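Local coordinates for protein dTDP Sugar Isomerase (Desulfovibrio desulfuricans subsp. desulfuricans str. G20, PDB 3EJK) that probably catalyses the 3,5-epimerisation of dTDP-4-keto-6-deoxyglucose to dTDP-4-keto-L-rhamnose, at residues Gln121-Phe126 against Ala156-Phe161. Residues are numbered along the deposited sequence; the frame is centred on the assembly and turned at random. Where two conformers were deposited one is given.
Sequences QVWYGF and APFIPF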
loop_
_atom_site.group_PDB
_atom_site.type_symbol
_atom_site.label_atom_id
_atom_site.label_comp_id
_atom_site.label_asym_id
_atom_site.label_seq_id
_atom_site.Cartn_x
_atom_site.Cartn_y
_atom_site.Cartn_z
ATOM N N GLN A 121 21.151 1.252 -8.392
ATOM C CA GLN A 121 22.061 2.169 -9.037
ATOM C C GLN A 121 21.488 2.809 -10.293
ATOM O O GLN A 121 22.208 3.346 -11.137
ATOM C CB GLN A 121 23.426 1.505 -9.231
ATOM C CG GLN A 121 24.092 1.210 -7.876
ATOM C CD GLN A 121 25.435 0.510 -7.975
ATOM O OE1 GLN A 121 26.059 0.478 -9.030
ATOM N NE2 GLN A 121 25.897 -0.041 -6.854
ATOM N N VAL A 122 20.176 2.754 -10.373
ATOM C CA VAL A 122 19.439 3.420 -11.434
ATOM C C VAL A 122 18.714 4.591 -10.783
ATOM O O VAL A 122 18.011 4.418 -9.784
ATOM C CB VAL A 122 18.397 2.512 -12.122
ATOM C CG1 VAL A 122 17.468 3.336 -13.040
ATOM C CG2 VAL A 122 19.077 1.417 -12.920
ATOM N N TRP A 123 18.924 5.782 -11.330
ATOM C CA TRP A 123 18.245 6.986 -10.843
ATOM C C TRP A 123 16.776 6.951 -11.197
ATOM O O TRP A 123 16.383 6.529 -12.290
ATOM C CB TRP A 123 18.827 8.257 -11.448
ATOM C CG TRP A 123 20.213 8.630 -11.004
ATOM C CD1 TRP A 123 21.377 8.422 -11.694
ATOM C CD2 TRP A 123 20.576 9.317 -9.805
ATOM N NE1 TRP A 123 22.447 8.925 -10.985
ATOM C CE2 TRP A 123 21.980 9.474 -9.818
ATOM C CE3 TRP A 123 19.855 9.804 -8.711
ATOM C CZ2 TRP A 123 22.663 10.097 -8.790
ATOM C CZ3 TRP A 123 20.548 10.420 -7.689
ATOM C CH2 TRP A 123 21.927 10.544 -7.725
ATOM N N TYR A 124 15.969 7.408 -10.254
ATOM C CA TYR A 124 14.526 7.510 -10.469
ATOM C C TYR A 124 13.897 8.783 -9.910
ATOM O O TYR A 124 14.364 9.403 -8.982
ATOM C CB TYR A 124 13.775 6.258 -10.002
ATOM C CG TYR A 124 13.925 5.898 -8.545
ATOM C CD1 TYR A 124 14.942 5.068 -8.118
ATOM C CD2 TYR A 124 13.021 6.361 -7.606
ATOM C CE1 TYR A 124 15.070 4.722 -6.768
ATOM C CE2 TYR A 124 13.133 6.037 -6.268
ATOM C CZ TYR A 124 14.155 5.213 -5.850
ATOM O OH TYR A 124 14.268 4.885 -4.509
ATOM N N GLY A 125 12.852 9.178 -10.603
ATOM C CA GLY A 125 12.046 10.338 -10.246
ATOM C C GLY A 125 10.618 10.086 -10.685
ATOM O O GLY A 125 10.367 9.284 -11.582
ATOM N N PHE A 126 9.682 10.757 -10.037
ATOM C CA PHE A 126 8.276 10.604 -10.414
ATOM C C PHE A 126 7.447 11.804 -10.011
ATOM O O PHE A 126 7.818 12.571 -9.117
ATOM C CB PHE A 126 7.684 9.298 -9.858
ATOM C CG PHE A 126 7.856 9.121 -8.368
ATOM C CD1 PHE A 126 6.941 9.633 -7.484
ATOM C CD2 PHE A 126 8.943 8.427 -7.859
ATOM C CE1 PHE A 126 7.086 9.455 -6.118
ATOM C CE2 PHE A 126 9.105 8.257 -6.506
ATOM C CZ PHE A 126 8.173 8.778 -5.625
ATOM N N ALA A 156 18.840 18.393 -11.682
ATOM C CA ALA A 156 20.256 18.020 -11.844
ATOM C C ALA A 156 20.622 17.935 -13.326
ATOM O O ALA A 156 20.053 17.143 -14.076
ATOM C CB ALA A 156 20.574 16.710 -11.120
ATOM N N PRO A 157 21.586 18.749 -13.768
ATOM C CA PRO A 157 21.829 18.733 -15.202
ATOM C C PRO A 157 22.490 17.486 -15.755
ATOM O O PRO A 157 22.540 17.320 -16.961
ATOM C CB PRO A 157 22.718 19.963 -15.438
ATOM C CG PRO A 157 23.260 20.312 -14.130
ATOM C CD PRO A 157 22.271 19.861 -13.100
ATOM N N PHE A 158 22.944 16.611 -14.873
ATOM C CA PHE A 158 23.638 15.367 -15.299
ATOM C C PHE A 158 22.639 14.223 -15.520
ATOM O O PHE A 158 22.981 13.175 -16.050
ATOM C CB PHE A 158 24.782 14.964 -14.343
ATOM C CG PHE A 158 24.324 14.489 -13.004
ATOM C CD1 PHE A 158 24.087 15.380 -11.984
ATOM C CD2 PHE A 158 24.114 13.149 -12.780
ATOM C CE1 PHE A 158 23.654 14.943 -10.766
ATOM C CE2 PHE A 158 23.674 12.708 -11.563
ATOM C CZ PHE A 158 23.445 13.607 -10.555
ATOM N N ILE A 159 21.388 14.455 -15.134
ATOM C CA ILE A 159 20.322 13.466 -15.348
ATOM C C ILE A 159 19.465 14.047 -16.490
ATOM O O ILE A 159 18.729 15.023 -16.287
ATOM C CB ILE A 159 19.533 13.172 -14.063
ATOM C CG1 ILE A 159 20.488 12.629 -12.988
ATOM C CG2 ILE A 159 18.414 12.128 -14.328
ATOM C CD1 ILE A 159 19.815 12.288 -11.660
ATOM N N PRO A 160 19.562 13.445 -17.695
ATOM C CA PRO A 160 19.026 14.045 -18.929
ATOM C C PRO A 160 17.532 14.038 -19.149
ATOM O O PRO A 160 17.055 13.652 -20.215
ATOM C CB PRO A 160 19.731 13.259 -20.021
ATOM C CG PRO A 160 19.868 11.911 -19.405
ATOM C CD PRO A 160 20.285 12.198 -17.993
ATOM N N PHE A 161 16.812 14.482 -18.130
ATOM C CA PHE A 161 15.372 14.650 -18.253
ATOM C C PHE A 161 14.888 15.884 -17.508
ATOM O O PHE A 161 15.164 16.059 -16.326
ATOM C CB PHE A 161 14.608 13.423 -17.745
ATOM C CG PHE A 161 13.117 13.551 -17.897
ATOM C CD1 PHE A 161 12.509 13.219 -19.082
ATOM C CD2 PHE A 161 12.330 14.025 -16.859
ATOM C CE1 PHE A 161 11.129 13.348 -19.239
ATOM C CE2 PHE A 161 10.957 14.163 -17.007
ATOM C CZ PHE A 161 10.356 13.820 -18.213
#
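In this cupin-type beta fold, a loop after strand 149-151 packs on the outer side of the sheet that holds strand 123-128. Trp123 of that strand meets Phe158 and Ile159 of the loop. The contact is made by van der Waals and aromatic packing and rests on the indole.

Ile159 brings a single atom, CD1, over one face of the indole. The methyl lies 3.8 Å from the centroid of the five-membered ring, only 20° off its normal, which makes a CH-pi contact. The nearest ring atom is Trp123 CD2, 3.6 Å from Ile159 CD1. In Ile159, CD1 lies anti to CA about the CB-CG1 bond (chi2 -180°), which carries the methyl out to the indole.

Phe158 comes obliquely to the side of the indole around CZ2, CE2 and NE1. It turns its ring edge toward the face of the six-membered ring in an offset edge-to-face pair. The planes stand at 71° and the centroids are 5.7 Å apart. Phe158 CE2 leads, 3.9 Å from Trp123 CZ2, and Phe158 CZ follows at 4.0 Å from the same atom. The Phe158 ring also packs within the loop, with Ile159 CG1 3.4 Å above its plane, near the rim of the ring.

Both residues belong to a type I turn from Ala156 to Ile159, closed by the hydrogen bond from Ile159 N to Ala156 O, at 3.2 Å.

The Tyr124 side chain leaves the strand away from the loop, and its OH hydrogen-bonds a citrate, probably from the crystallisation liquor, so loop and citrate lie on opposite sides of the sheet. Trp123 also touches Trp68 and Arg70 of strand 65-71, and Ala152 lies against both Trp123 and Phe158. Ile159 reaches Trp68 as well as Tyr90, so the loop spans strand 123-128 and its two antiparallel neighbours, 65-71 and 84-90.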